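Local coordinates for protein pectate lyase II (Xanthomonas campestris pv. campestris, PDB 2QY1) that probably cleaves pectate, the acidic polysaccharide of plant cell walls, by beta-elimination as a secreted lyase, at residues V164-N169 / T194-N199; Q211-S216 / V233-I238; Y219-N224 / E242-E247. The protein carries 2 engineered substitutions. All coordinates share one frame; numbering follows the deposited sequence.

All three contacts join parallel strands on successive coils of the right-handed beta-helix of the pectate lyases. Contact 1 lies nearest the centre of the chain and pairs strands 164-174 and 193-202; strand 215-226 is the next neighbour and takes part in both other contacts. Contact 1 closes before contact 2 opens, whereas contacts 2 and 3 alternate along the chain, as two links between the same pair of coils. Centre to centre, contacts 1 and 3 are about 12 Å apart, contacts 1 and 2 about 16 Å, and contacts 2 and 3 about 19 Å. Asn221 of contact 3 bonds the backbone of contact 1 at Tyr196 and Asn199, so its amide joins one coil to the next.

Contact 1. Residues V164-N169 / T194-N199; sequences VTVSYN and TTYHHN
Val164 to Ser167 pair in order with Thr194 to His197 on adjacent rungs of the pectate lyase beta-helix, where strands 164-167 and 194-197 run parallel with axes 4.7 Å apart. The backbone bonds alternate in the usual parallel fashion: Thr195 N gives to Val164 O, Val166 N to Thr195 O at 2.7 Å, and His197 N to Val166 O. A fourth, Tyr168 N to His197 O, carries the pairing into the turn that follows.

Apolar packing is found on the face bearing Val166 and Tyr196. The valine lies alongside the tyrosine and sets CB 3.7 Å from Tyr196 CD2, meeting the ring obliquely.

On the other face the contacts are aromatic. A chi1 of 74° tucks His197 CG between its backbone N and carbonyl carbon, which lays the imidazole against Ser167 CB, 3.7 Å from the ring centroid, a CH-pi contact. Beyond the strands, the Tyr168 and His198 rings are nearly parallel (5°) but so displaced that little of one covers the other; instead His198 CB rests over the middle of the tyrosine ring, 3.5 Å from the centroid, and Tyr168 OH lies above the imidazole.

Polar bonds fix the two histidines. ND1 of His197 and ND1 of His198 share a hydrogen bond of 3.0 Å lying in both ring planes, while His198 NE2 bonds Thr309. A water bridges His197 NE2, 2.9 Å away, to Ser167 OG, which also bonds Asp132 OD1.

Contact 2. Residues Q211-S216 / V233-I238; sequences QRFGLS and VRMGGI. Engineered in segment 211-216: Phe213 (natural residue Arg). With PO4 (phosphate ion), chain C.
With CG anti to the backbone N (chi1 -180°) and the chain extended beyond it, Gln211 places its amide between Phe213 O and Ile238 O, while Arg234, bent at chi2 and chi3, sets its guanidinium edge against a phosphate ion, probably from the crystallisation liquor. Gln211 NE2 makes a bond of 3.1 Å to Phe213 O, in its own amide plane, and a weak one to Ile238 O. Ser216 OG donates to Gln211 OE1 at 2.7 Å from above the carbonyl plane, so both ends of the amide are held inside the bend.

Arg234 N bonds Gln211 O. In the type I' turn from Arg234 to Gly237, Gly237 N and Phe213 N reach Arg234 O from opposite faces of its plane. Beyond the turn, Ile238 N to Gly214 O and Ser216 N to Ile238 O resume the parallel pairing, shifted by one residue. Engineered Phe213 lies alongside Met235, whose CB sits over the ring centre, 3.6 Å from the centroid.

Both phosphate hydrogen bonds come from Arg234, NH1 to O1 and NH2 to O4, each 2.8 Å. Arg212 runs beside it, and the guanidinium groups meet over a face, planes 59° apart, with Arg212 NH2 3.2 Å from Arg234 NH2 but 3.9 Å from O4, too far to bond.

Asp184 forms a salt bridge with Arg212 NE, and Gly181 O accepts from NH1. The contact thus spans the bends from strand 210-212 into 215-226 and from 231-234 into 238-242, with Ala239 packed against Gln211, Ser216 and Val233.

Contact 3. Residues Y219-N224 / E242-E247; sequences YNNYFN and ESNYFE
Two neighbouring coils of the parallel beta-helix meet here along strands 222-224 and 245-247, where Tyr222 pairs with Tyr245 and Phe223 with Phe246. The two phenylalanines form an offset stack with centroids 4.6 Å apart and planes at 24°; Phe246 CE2 lies over the rim of the Phe223 ring, 3.5 Å from CD2. The carbonyl oxygen of Tyr245 lies in that ring's plane at its edge.

On the reverse face Tyr222 and Tyr245 run alongside each other but their rings meet obliquely, planes at 69°, with Tyr222 CD1 3.6 Å from Tyr245 CD2. A chi1 of 169° swings the Tyr222 ring to the side of its own carbonyl carbon and brings the hydroxyl up to Glu247, where OH donates to the anti lone pair of OE2 at 2.6 Å. That oxygen also bears a salt bridge from Lys315, which probably stabilises the carboxylate's negative charge.

Backbone bonds lock the register: Tyr245 N to Asn221 O, and Phe223 N to Tyr245 O, both 2.9 Å, while Asn220 N reaches Glu242 O.

Helix 314-321 packs against Asn220, Tyr222 and Tyr245, Trp292 meets the Phe246 ring, and strand 193-202 flanks strand 215-226 through backbone bonds.

Contact 1. Residues V164-N169 / T194-N199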
loop_
_atom_site.group_PDB
_atom_site.type_symbol
_atom_site.label_atom_id
_atom_site.label_comp_id
_atom_site.label_asym_id
_atom_site.label_seq_id
_atom_site.Cartn_x
_atom_site.Cartn_y
_atom_site.Cartn_z
ATOM N N VAL A 164 7.485 -8.254 -0.811
ATOM C CA VAL A 164 6.421 -7.684 0.005
ATOM C C VAL A 164 5.070 -8.153 -0.517
ATOM O O VAL A 164 4.849 -8.209 -1.730
ATOM C CB VAL A 164 6.478 -6.129 -0.025
ATOM C CG1 VAL A 164 5.307 -5.508 0.731
ATOM C CG2 VAL A 164 7.807 -5.630 0.549
ATOM N N THR A 165 4.177 -8.506 0.405
ATOM C CA THR A 165 2.777 -8.739 0.073
ATOM C C THR A 165 1.909 -7.657 0.710
ATOM O O THR A 165 1.970 -7.419 1.918
ATOM C CB THR A 165 2.296 -10.147 0.493
ATOM O OG1 THR A 165 2.872 -11.124 -0.379
ATOM C CG2 THR A 165 0.774 -10.256 0.407
ATOM N N VAL A 166 1.123 -6.999 -0.137
ATOM C CA VAL A 166 0.159 -5.993 0.274
ATOM C C VAL A 166 -1.212 -6.602 -0.023
ATOM O O VAL A 166 -1.659 -6.600 -1.171
ATOM C CB VAL A 166 0.368 -4.672 -0.524
ATOM C CG1 VAL A 166 -0.676 -3.631 -0.161
ATOM C CG2 VAL A 166 1.780 -4.120 -0.301
ATOM N N SER A 167 -1.865 -7.138 1.008
ATOM C CA SER A 167 -3.082 -7.927 0.807
ATOM C C SER A 167 -4.247 -7.557 1.725
ATOM O O SER A 167 -4.047 -7.198 2.886
ATOM C CB SER A 167 -2.775 -9.420 0.939
ATOM O OG SER A 167 -2.194 -9.710 2.202
ATOM N N TYR A 168 -5.462 -7.658 1.183
ATOM C CA TYR A 168 -6.708 -7.451 1.935
ATOM C C TYR A 168 -6.783 -6.121 2.689
ATOM O O TYR A 168 -7.405 -6.039 3.750
ATOM C CB TYR A 168 -6.969 -8.616 2.897
ATOM C CG TYR A 168 -7.158 -9.952 2.217
ATOM C CD1 TYR A 168 -8.418 -10.368 1.798
ATOM C CD2 TYR A 168 -6.077 -10.806 2.001
ATOM C CE1 TYR A 168 -8.601 -11.599 1.178
ATOM C CE2 TYR A 168 -6.250 -12.041 1.375
ATOM C CZ TYR A 168 -7.514 -12.425 0.967
ATOM O OH TYR A 168 -7.700 -13.640 0.348
ATOM N N ASN A 169 -6.138 -5.091 2.151
ATOM C CA ASN A 169 -6.255 -3.751 2.713
ATOM C C ASN A 169 -7.440 -2.984 2.135
ATOM O O ASN A 169 -7.883 -3.287 1.005
ATOM C CB ASN A 169 -4.962 -2.963 2.492
ATOM C CG ASN A 169 -3.787 -3.545 3.254
ATOM O OD1 ASN A 169 -3.782 -3.570 4.485
ATOM N ND2 ASN A 169 -2.784 -4.016 2.524
ATOM N N THR A 194 6.785 -7.079 -5.545
ATOM C CA THR A 194 5.603 -6.779 -4.742
ATOM C C THR A 194 4.352 -7.472 -5.266
ATOM O O THR A 194 4.052 -7.423 -6.462
ATOM C CB THR A 194 5.337 -5.257 -4.690
ATOM O OG1 THR A 194 6.580 -4.552 -4.585
ATOM C CG2 THR A 194 4.444 -4.896 -3.504
ATOM N N THR A 195 3.620 -8.109 -4.359
ATOM C CA THR A 195 2.316 -8.659 -4.688
ATOM C C THR A 195 1.230 -7.822 -4.013
ATOM O O THR A 195 1.205 -7.703 -2.790
ATOM C CB THR A 195 2.192 -10.135 -4.257
ATOM O OG1 THR A 195 3.305 -10.881 -4.770
ATOM C CG2 THR A 195 0.893 -10.737 -4.777
ATOM N N TYR A 196 0.357 -7.229 -4.825
ATOM C CA TYR A 196 -0.835 -6.542 -4.336
ATOM C C TYR A 196 -2.044 -7.413 -4.647
ATOM O O TYR A 196 -2.381 -7.594 -5.818
ATOM C CB TYR A 196 -1.024 -5.198 -5.045
ATOM C CG TYR A 196 0.080 -4.177 -4.861
ATOM C CD1 TYR A 196 1.182 -4.149 -5.716
ATOM C CD2 TYR A 196 -0.000 -3.213 -3.857
ATOM C CE1 TYR A 196 2.185 -3.198 -5.560
ATOM C CE2 TYR A 196 0.997 -2.258 -3.692
ATOM C CZ TYR A 196 2.085 -2.258 -4.543
ATOM O OH TYR A 196 3.072 -1.315 -4.385
ATOM N N HIS A 197 -2.705 -7.957 -3.628
ATOM C CA HIS A 197 -3.903 -8.760 -3.897
ATOM C C HIS A 197 -5.032 -8.623 -2.884
ATOM O O HIS A 197 -4.796 -8.373 -1.701
ATOM C CB HIS A 197 -3.555 -10.234 -4.149
ATOM C CG HIS A 197 -3.172 -10.999 -2.921
ATOM N ND1 HIS A 197 -4.084 -11.727 -2.186
ATOM C CD2 HIS A 197 -1.976 -11.170 -2.313
ATOM C CE1 HIS A 197 -3.467 -12.302 -1.169
ATOM N NE2 HIS A 197 -2.186 -11.981 -1.225
ATOM N N HIS A 198 -6.259 -8.778 -3.385
ATOM C CA HIS A 198 -7.489 -8.703 -2.585
ATOM C C HIS A 198 -7.649 -7.392 -1.809
ATOM O O HIS A 198 -8.326 -7.349 -0.777
ATOM C CB HIS A 198 -7.613 -9.917 -1.657
ATOM C CG HIS A 198 -7.939 -11.193 -2.369
ATOM N ND1 HIS A 198 -6.972 -12.091 -2.767
ATOM C CD2 HIS A 198 -9.125 -11.725 -2.751
ATOM C CE1 HIS A 198 -7.548 -13.121 -3.362
ATOM N NE2 HIS A 198 -8.853 -12.922 -3.368
ATOM N N ASN A 199 -7.034 -6.324 -2.315
ATOM C CA ASN A 199 -7.208 -4.998 -1.735
ATOM C C ASN A 199 -8.481 -4.330 -2.255
ATOM O O ASN A 199 -8.931 -4.607 -3.372
ATOM C CB ASN A 199 -5.997 -4.099 -2.023
ATOM C CG ASN A 199 -4.694 -4.680 -1.507
ATOM O OD1 ASN A 199 -3.832 -5.095 -2.281
ATOM N ND2 ASN A 199 -4.547 -4.715 -0.198
HETATM O O HOH W 1 -1.693 -12.693 1.558
#

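Contact 2. Residues Q211-S216 / V233-I238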
loop_
_atom_site.group_PDB
_atom_site.type_symbol
_atom_site.label_atom_id
_atom_site.label_comp_id
_atom_site.label_asym_id
_atom_site.label_seq_id
_atom_site.Cartn_x
_atom_site.Cartn_y
_atom_site.Cartn_z
ATOM N N GLN A 211 3.885 2.481 -9.807
ATOM C CA GLN A 211 5.048 1.602 -9.800
ATOM C C GLN A 211 6.176 2.166 -10.655
ATOM O O GLN A 211 5.991 2.435 -11.843
ATOM C CB GLN A 211 4.670 0.195 -10.281
ATOM C CG GLN A 211 5.837 -0.796 -10.295
ATOM C CD GLN A 211 5.496 -2.117 -10.962
ATOM O OE1 GLN A 211 4.326 -2.453 -11.144
ATOM N NE2 GLN A 211 6.524 -2.876 -11.326
ATOM N N ARG A 212 7.341 2.341 -10.037
ATOM C CA ARG A 212 8.566 2.679 -10.754
ATOM C C ARG A 212 9.560 1.534 -10.604
ATOM O O ARG A 212 9.898 1.150 -9.478
ATOM C CB ARG A 212 9.186 3.957 -10.196
ATOM C CG ARG A 212 8.491 5.253 -10.556
ATOM C CD ARG A 212 9.310 6.397 -9.995
ATOM N NE ARG A 212 8.823 7.728 -10.348
ATOM C CZ ARG A 212 8.057 8.484 -9.565
ATOM N NH1 ARG A 212 7.662 8.043 -8.379
ATOM N NH2 ARG A 212 7.683 9.688 -9.972
ATOM N N PHE A 213 10.026 0.998 -11.737
ATOM C CA PHE A 213 10.991 -0.118 -11.776
ATOM C C PHE A 213 10.410 -1.407 -11.182
ATOM O O PHE A 213 9.248 -1.445 -10.763
ATOM C CB PHE A 213 12.307 0.235 -11.054
ATOM C CG PHE A 213 12.912 1.551 -11.466
ATOM C CD1 PHE A 213 13.757 1.631 -12.568
ATOM C CD2 PHE A 213 12.660 2.709 -10.729
ATOM C CE1 PHE A 213 14.323 2.847 -12.948
ATOM C CE2 PHE A 213 13.225 3.930 -11.099
ATOM C CZ PHE A 213 14.059 3.997 -12.211
ATOM N N GLY A 214 11.227 -2.459 -11.160
ATOM C CA GLY A 214 10.884 -3.708 -10.481
ATOM C C GLY A 214 9.769 -4.518 -11.116
ATOM O O GLY A 214 9.310 -4.217 -12.222
ATOM N N LEU A 215 9.343 -5.559 -10.404
ATOM C CA LEU A 215 8.262 -6.423 -10.859
ATOM C C LEU A 215 7.153 -6.450 -9.827
ATOM O O LEU A 215 7.415 -6.445 -8.622
ATOM C CB LEU A 215 8.768 -7.850 -11.109
ATOM C CG LEU A 215 9.948 -8.043 -12.068
ATOM C CD1 LEU A 215 10.448 -9.479 -12.011
ATOM C CD2 LEU A 215 9.582 -7.652 -13.496
ATOM N N SER A 216 5.913 -6.470 -10.304
ATOM C CA SER A 216 4.768 -6.582 -9.416
ATOM C C SER A 216 3.743 -7.578 -9.940
ATOM O O SER A 216 3.679 -7.865 -11.143
ATOM C CB SER A 216 4.116 -5.215 -9.177
ATOM O OG SER A 216 3.360 -4.803 -10.301
ATOM N N VAL A 233 2.238 2.107 -14.261
ATOM C CA VAL A 233 3.513 1.395 -14.339
ATOM C C VAL A 233 4.524 2.222 -15.128
ATOM O O VAL A 233 4.258 2.621 -16.258
ATOM C CB VAL A 233 3.354 -0.005 -14.980
ATOM C CG1 VAL A 233 4.605 -0.831 -14.758
ATOM C CG2 VAL A 233 2.148 -0.730 -14.397
ATOM N N ARG A 234 5.687 2.462 -14.529
ATOM C CA ARG A 234 6.650 3.432 -15.053
ATOM C C ARG A 234 8.093 2.953 -14.910
ATOM O O ARG A 234 8.367 1.992 -14.188
ATOM C CB ARG A 234 6.478 4.773 -14.327
ATOM C CG ARG A 234 5.170 5.496 -14.637
ATOM C CD ARG A 234 4.665 6.295 -13.445
ATOM N NE ARG A 234 5.420 7.531 -13.248
ATOM C CZ ARG A 234 4.967 8.599 -12.594
ATOM N NH1 ARG A 234 3.746 8.605 -12.071
ATOM N NH2 ARG A 234 5.735 9.674 -12.475
ATOM N N MET A 235 9.001 3.631 -15.611
ATOM C CA MET A 235 10.450 3.395 -15.514
ATOM C C MET A 235 10.888 1.943 -15.749
ATOM O O MET A 235 11.718 1.406 -15.009
ATOM C CB MET A 235 10.998 3.910 -14.172
ATOM C CG MET A 235 10.923 5.421 -13.981
ATOM S SD MET A 235 11.593 6.393 -15.353
ATOM C CE MET A 235 13.295 5.826 -15.420
ATOM N N GLY A 236 10.330 1.312 -16.778
ATOM C CA GLY A 236 10.703 -0.055 -17.136
ATOM C C GLY A 236 10.137 -1.138 -16.233
ATOM O O GLY A 236 10.416 -2.323 -16.431
ATOM N N GLY A 237 9.349 -0.738 -15.236
ATOM C CA GLY A 237 8.651 -1.688 -14.375
ATOM C C GLY A 237 7.701 -2.559 -15.181
ATOM O O GLY A 237 7.182 -2.134 -16.218
ATOM N N ILE A 238 7.495 -3.788 -14.725
ATOM C CA ILE A 238 6.521 -4.679 -15.351
ATOM C C ILE A 238 5.530 -5.160 -14.292
ATOM O O ILE A 238 5.928 -5.556 -13.200
ATOM C CB ILE A 238 7.198 -5.881 -16.072
ATOM C CG1 ILE A 238 8.181 -5.385 -17.144
ATOM C CG2 ILE A 238 6.147 -6.807 -16.693
ATOM C CD1 ILE A 238 9.098 -6.463 -17.726
HETATM P P PO4 C . 3.196 12.180 -11.082
HETATM O O1 PO4 C . 2.395 10.914 -11.269
HETATM O O2 PO4 C . 2.881 12.791 -9.736
HETATM O O3 PO4 C . 2.824 13.166 -12.169
HETATM O O4 PO4 C . 4.675 11.870 -11.160
#

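Contact 3. Residues Y219-N224 / E242-E247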
loop_
_atom_site.group_PDB
_atom_site.type_symbol
_atom_site.label_atom_id
_atom_site.label_comp_id
_atom_site.label_asym_id
_atom_site.label_seq_id
_atom_site.Cartn_x
_atom_site.Cartn_y
_atom_site.Cartn_z
ATOM N N TYR A 219 -3.286 -8.683 -8.432
ATOM C CA TYR A 219 -4.396 -9.597 -8.737
ATOM C C TYR A 219 -5.518 -9.579 -7.706
ATOM O O TYR A 219 -5.275 -9.328 -6.531
ATOM C CB TYR A 219 -3.888 -11.034 -8.985
ATOM C CG TYR A 219 -3.545 -11.852 -7.750
ATOM C CD1 TYR A 219 -4.505 -12.656 -7.127
ATOM C CD2 TYR A 219 -2.253 -11.852 -7.228
ATOM C CE1 TYR A 219 -4.190 -13.412 -5.991
ATOM C CE2 TYR A 219 -1.926 -12.610 -6.104
ATOM C CZ TYR A 219 -2.898 -13.387 -5.492
ATOM O OH TYR A 219 -2.569 -14.132 -4.378
ATOM N N ASN A 220 -6.742 -9.849 -8.158
ATOM C CA ASN A 220 -7.924 -9.944 -7.285
ATOM C C ASN A 220 -8.211 -8.694 -6.447
ATOM O O ASN A 220 -8.799 -8.788 -5.364
ATOM C CB ASN A 220 -7.846 -11.179 -6.373
ATOM C CG ASN A 220 -8.051 -12.485 -7.118
ATOM O OD1 ASN A 220 -8.539 -12.515 -8.254
ATOM N ND2 ASN A 220 -7.682 -13.582 -6.471
ATOM N N ASN A 221 -7.794 -7.534 -6.949
ATOM C CA ASN A 221 -8.115 -6.256 -6.315
ATOM C C ASN A 221 -9.394 -5.663 -6.898
ATOM O O ASN A 221 -9.703 -5.861 -8.074
ATOM C CB ASN A 221 -6.965 -5.257 -6.469
ATOM C CG ASN A 221 -5.655 -5.784 -5.925
ATOM O OD1 ASN A 221 -5.455 -5.854 -4.714
ATOM N ND2 ASN A 221 -4.746 -6.147 -6.822
ATOM N N TYR A 222 -10.133 -4.940 -6.062
ATOM C CA TYR A 222 -11.366 -4.285 -6.486
ATOM C C TYR A 222 -11.164 -2.774 -6.516
ATOM O O TYR A 222 -10.774 -2.169 -5.512
ATOM C CB TYR A 222 -12.533 -4.685 -5.567
ATOM C CG TYR A 222 -13.807 -3.878 -5.747
ATOM C CD1 TYR A 222 -14.457 -3.821 -6.983
ATOM C CD2 TYR A 222 -14.373 -3.187 -4.674
ATOM C CE1 TYR A 222 -15.622 -3.081 -7.149
ATOM C CE2 TYR A 222 -15.547 -2.447 -4.828
ATOM C CZ TYR A 222 -16.166 -2.403 -6.067
ATOM O OH TYR A 222 -17.323 -1.674 -6.230
ATOM N N PHE A 223 -11.415 -2.184 -7.685
ATOM C CA PHE A 223 -11.286 -0.747 -7.904
ATOM C C PHE A 223 -12.673 -0.167 -8.144
ATOM O O PHE A 223 -13.439 -0.687 -8.961
ATOM C CB PHE A 223 -10.415 -0.449 -9.134
ATOM C CG PHE A 223 -9.008 -0.980 -9.049
ATOM C CD1 PHE A 223 -7.932 -0.108 -8.894
ATOM C CD2 PHE A 223 -8.750 -2.346 -9.162
ATOM C CE1 PHE A 223 -6.622 -0.587 -8.830
ATOM C CE2 PHE A 223 -7.443 -2.836 -9.099
ATOM C CZ PHE A 223 -6.378 -1.956 -8.931
ATOM N N ASN A 224 -12.996 0.910 -7.437
ATOM C CA ASN A 224 -14.258 1.616 -7.640
ATOM C C ASN A 224 -14.107 3.085 -7.292
ATOM O O ASN A 224 -13.610 3.423 -6.219
ATOM C CB ASN A 224 -15.381 0.984 -6.812
ATOM C CG ASN A 224 -16.747 1.584 -7.115
ATOM O OD1 ASN A 224 -17.527 1.869 -6.204
ATOM N ND2 ASN A 224 -17.043 1.776 -8.398
ATOM N N GLU A 242 -3.798 -9.298 -13.071
ATOM C CA GLU A 242 -4.572 -10.527 -13.237
ATOM C C GLU A 242 -5.854 -10.546 -12.403
ATOM O O GLU A 242 -5.829 -10.250 -11.212
ATOM C CB GLU A 242 -3.686 -11.723 -12.868
ATOM C CG GLU A 242 -4.332 -13.090 -13.029
ATOM C CD GLU A 242 -3.441 -14.236 -12.568
ATOM O OE1 GLU A 242 -3.870 -15.398 -12.707
ATOM O OE2 GLU A 242 -2.321 -13.984 -12.066
ATOM N N SER A 243 -6.970 -10.896 -13.040
ATOM C CA SER A 243 -8.241 -11.152 -12.346
ATOM C C SER A 243 -8.677 -10.077 -11.340
ATOM O O SER A 243 -9.195 -10.392 -10.263
ATOM C CB SER A 243 -8.212 -12.532 -11.670
ATOM O OG SER A 243 -8.122 -13.566 -12.633
ATOM N N ASN A 244 -8.462 -8.814 -11.692
ATOM C CA ASN A 244 -8.967 -7.702 -10.896
ATOM C C ASN A 244 -10.399 -7.371 -11.317
ATOM O O ASN A 244 -10.886 -7.861 -12.339
ATOM C CB ASN A 244 -8.061 -6.470 -11.038
ATOM C CG ASN A 244 -6.613 -6.752 -10.664
ATOM O OD1 ASN A 244 -5.771 -6.993 -11.529
ATOM N ND2 ASN A 244 -6.320 -6.727 -9.374
ATOM N N TYR A 245 -11.068 -6.547 -10.518
ATOM C CA TYR A 245 -12.417 -6.077 -10.819
ATOM C C TYR A 245 -12.366 -4.554 -10.911
ATOM O O TYR A 245 -12.167 -3.876 -9.901
ATOM C CB TYR A 245 -13.380 -6.522 -9.711
ATOM C CG TYR A 245 -14.860 -6.417 -10.032
ATOM C CD1 TYR A 245 -15.630 -7.566 -10.218
ATOM C CD2 TYR A 245 -15.498 -5.177 -10.118
ATOM C CE1 TYR A 245 -16.991 -7.483 -10.494
ATOM C CE2 TYR A 245 -16.858 -5.084 -10.397
ATOM C CZ TYR A 245 -17.597 -6.241 -10.583
ATOM O OH TYR A 245 -18.940 -6.159 -10.861
ATOM N N PHE A 246 -12.525 -4.029 -12.126
ATOM C CA PHE A 246 -12.479 -2.588 -12.376
ATOM C C PHE A 246 -13.872 -2.036 -12.678
ATOM O O PHE A 246 -14.596 -2.592 -13.508
ATOM C CB PHE A 246 -11.573 -2.267 -13.572
ATOM C CG PHE A 246 -10.130 -2.649 -13.387
ATOM C CD1 PHE A 246 -9.643 -3.842 -13.911
ATOM C CD2 PHE A 246 -9.246 -1.799 -12.720
ATOM C CE1 PHE A 246 -8.306 -4.195 -13.761
ATOM C CE2 PHE A 246 -7.906 -2.144 -12.565
ATOM C CZ PHE A 246 -7.436 -3.347 -13.084
ATOM N N GLU A 247 -14.239 -0.944 -12.010
ATOM C CA GLU A 247 -15.438 -0.172 -12.372
ATOM C C GLU A 247 -15.323 1.269 -11.885
ATOM O O GLU A 247 -14.612 1.541 -10.913
ATOM C CB GLU A 247 -16.727 -0.828 -11.851
ATOM C CG GLU A 247 -16.827 -0.958 -10.332
ATOM C CD GLU A 247 -18.148 -1.552 -9.880
ATOM O OE1 GLU A 247 -19.047 -1.742 -10.727
ATOM O OE2 GLU A 247 -18.292 -1.831 -8.672
#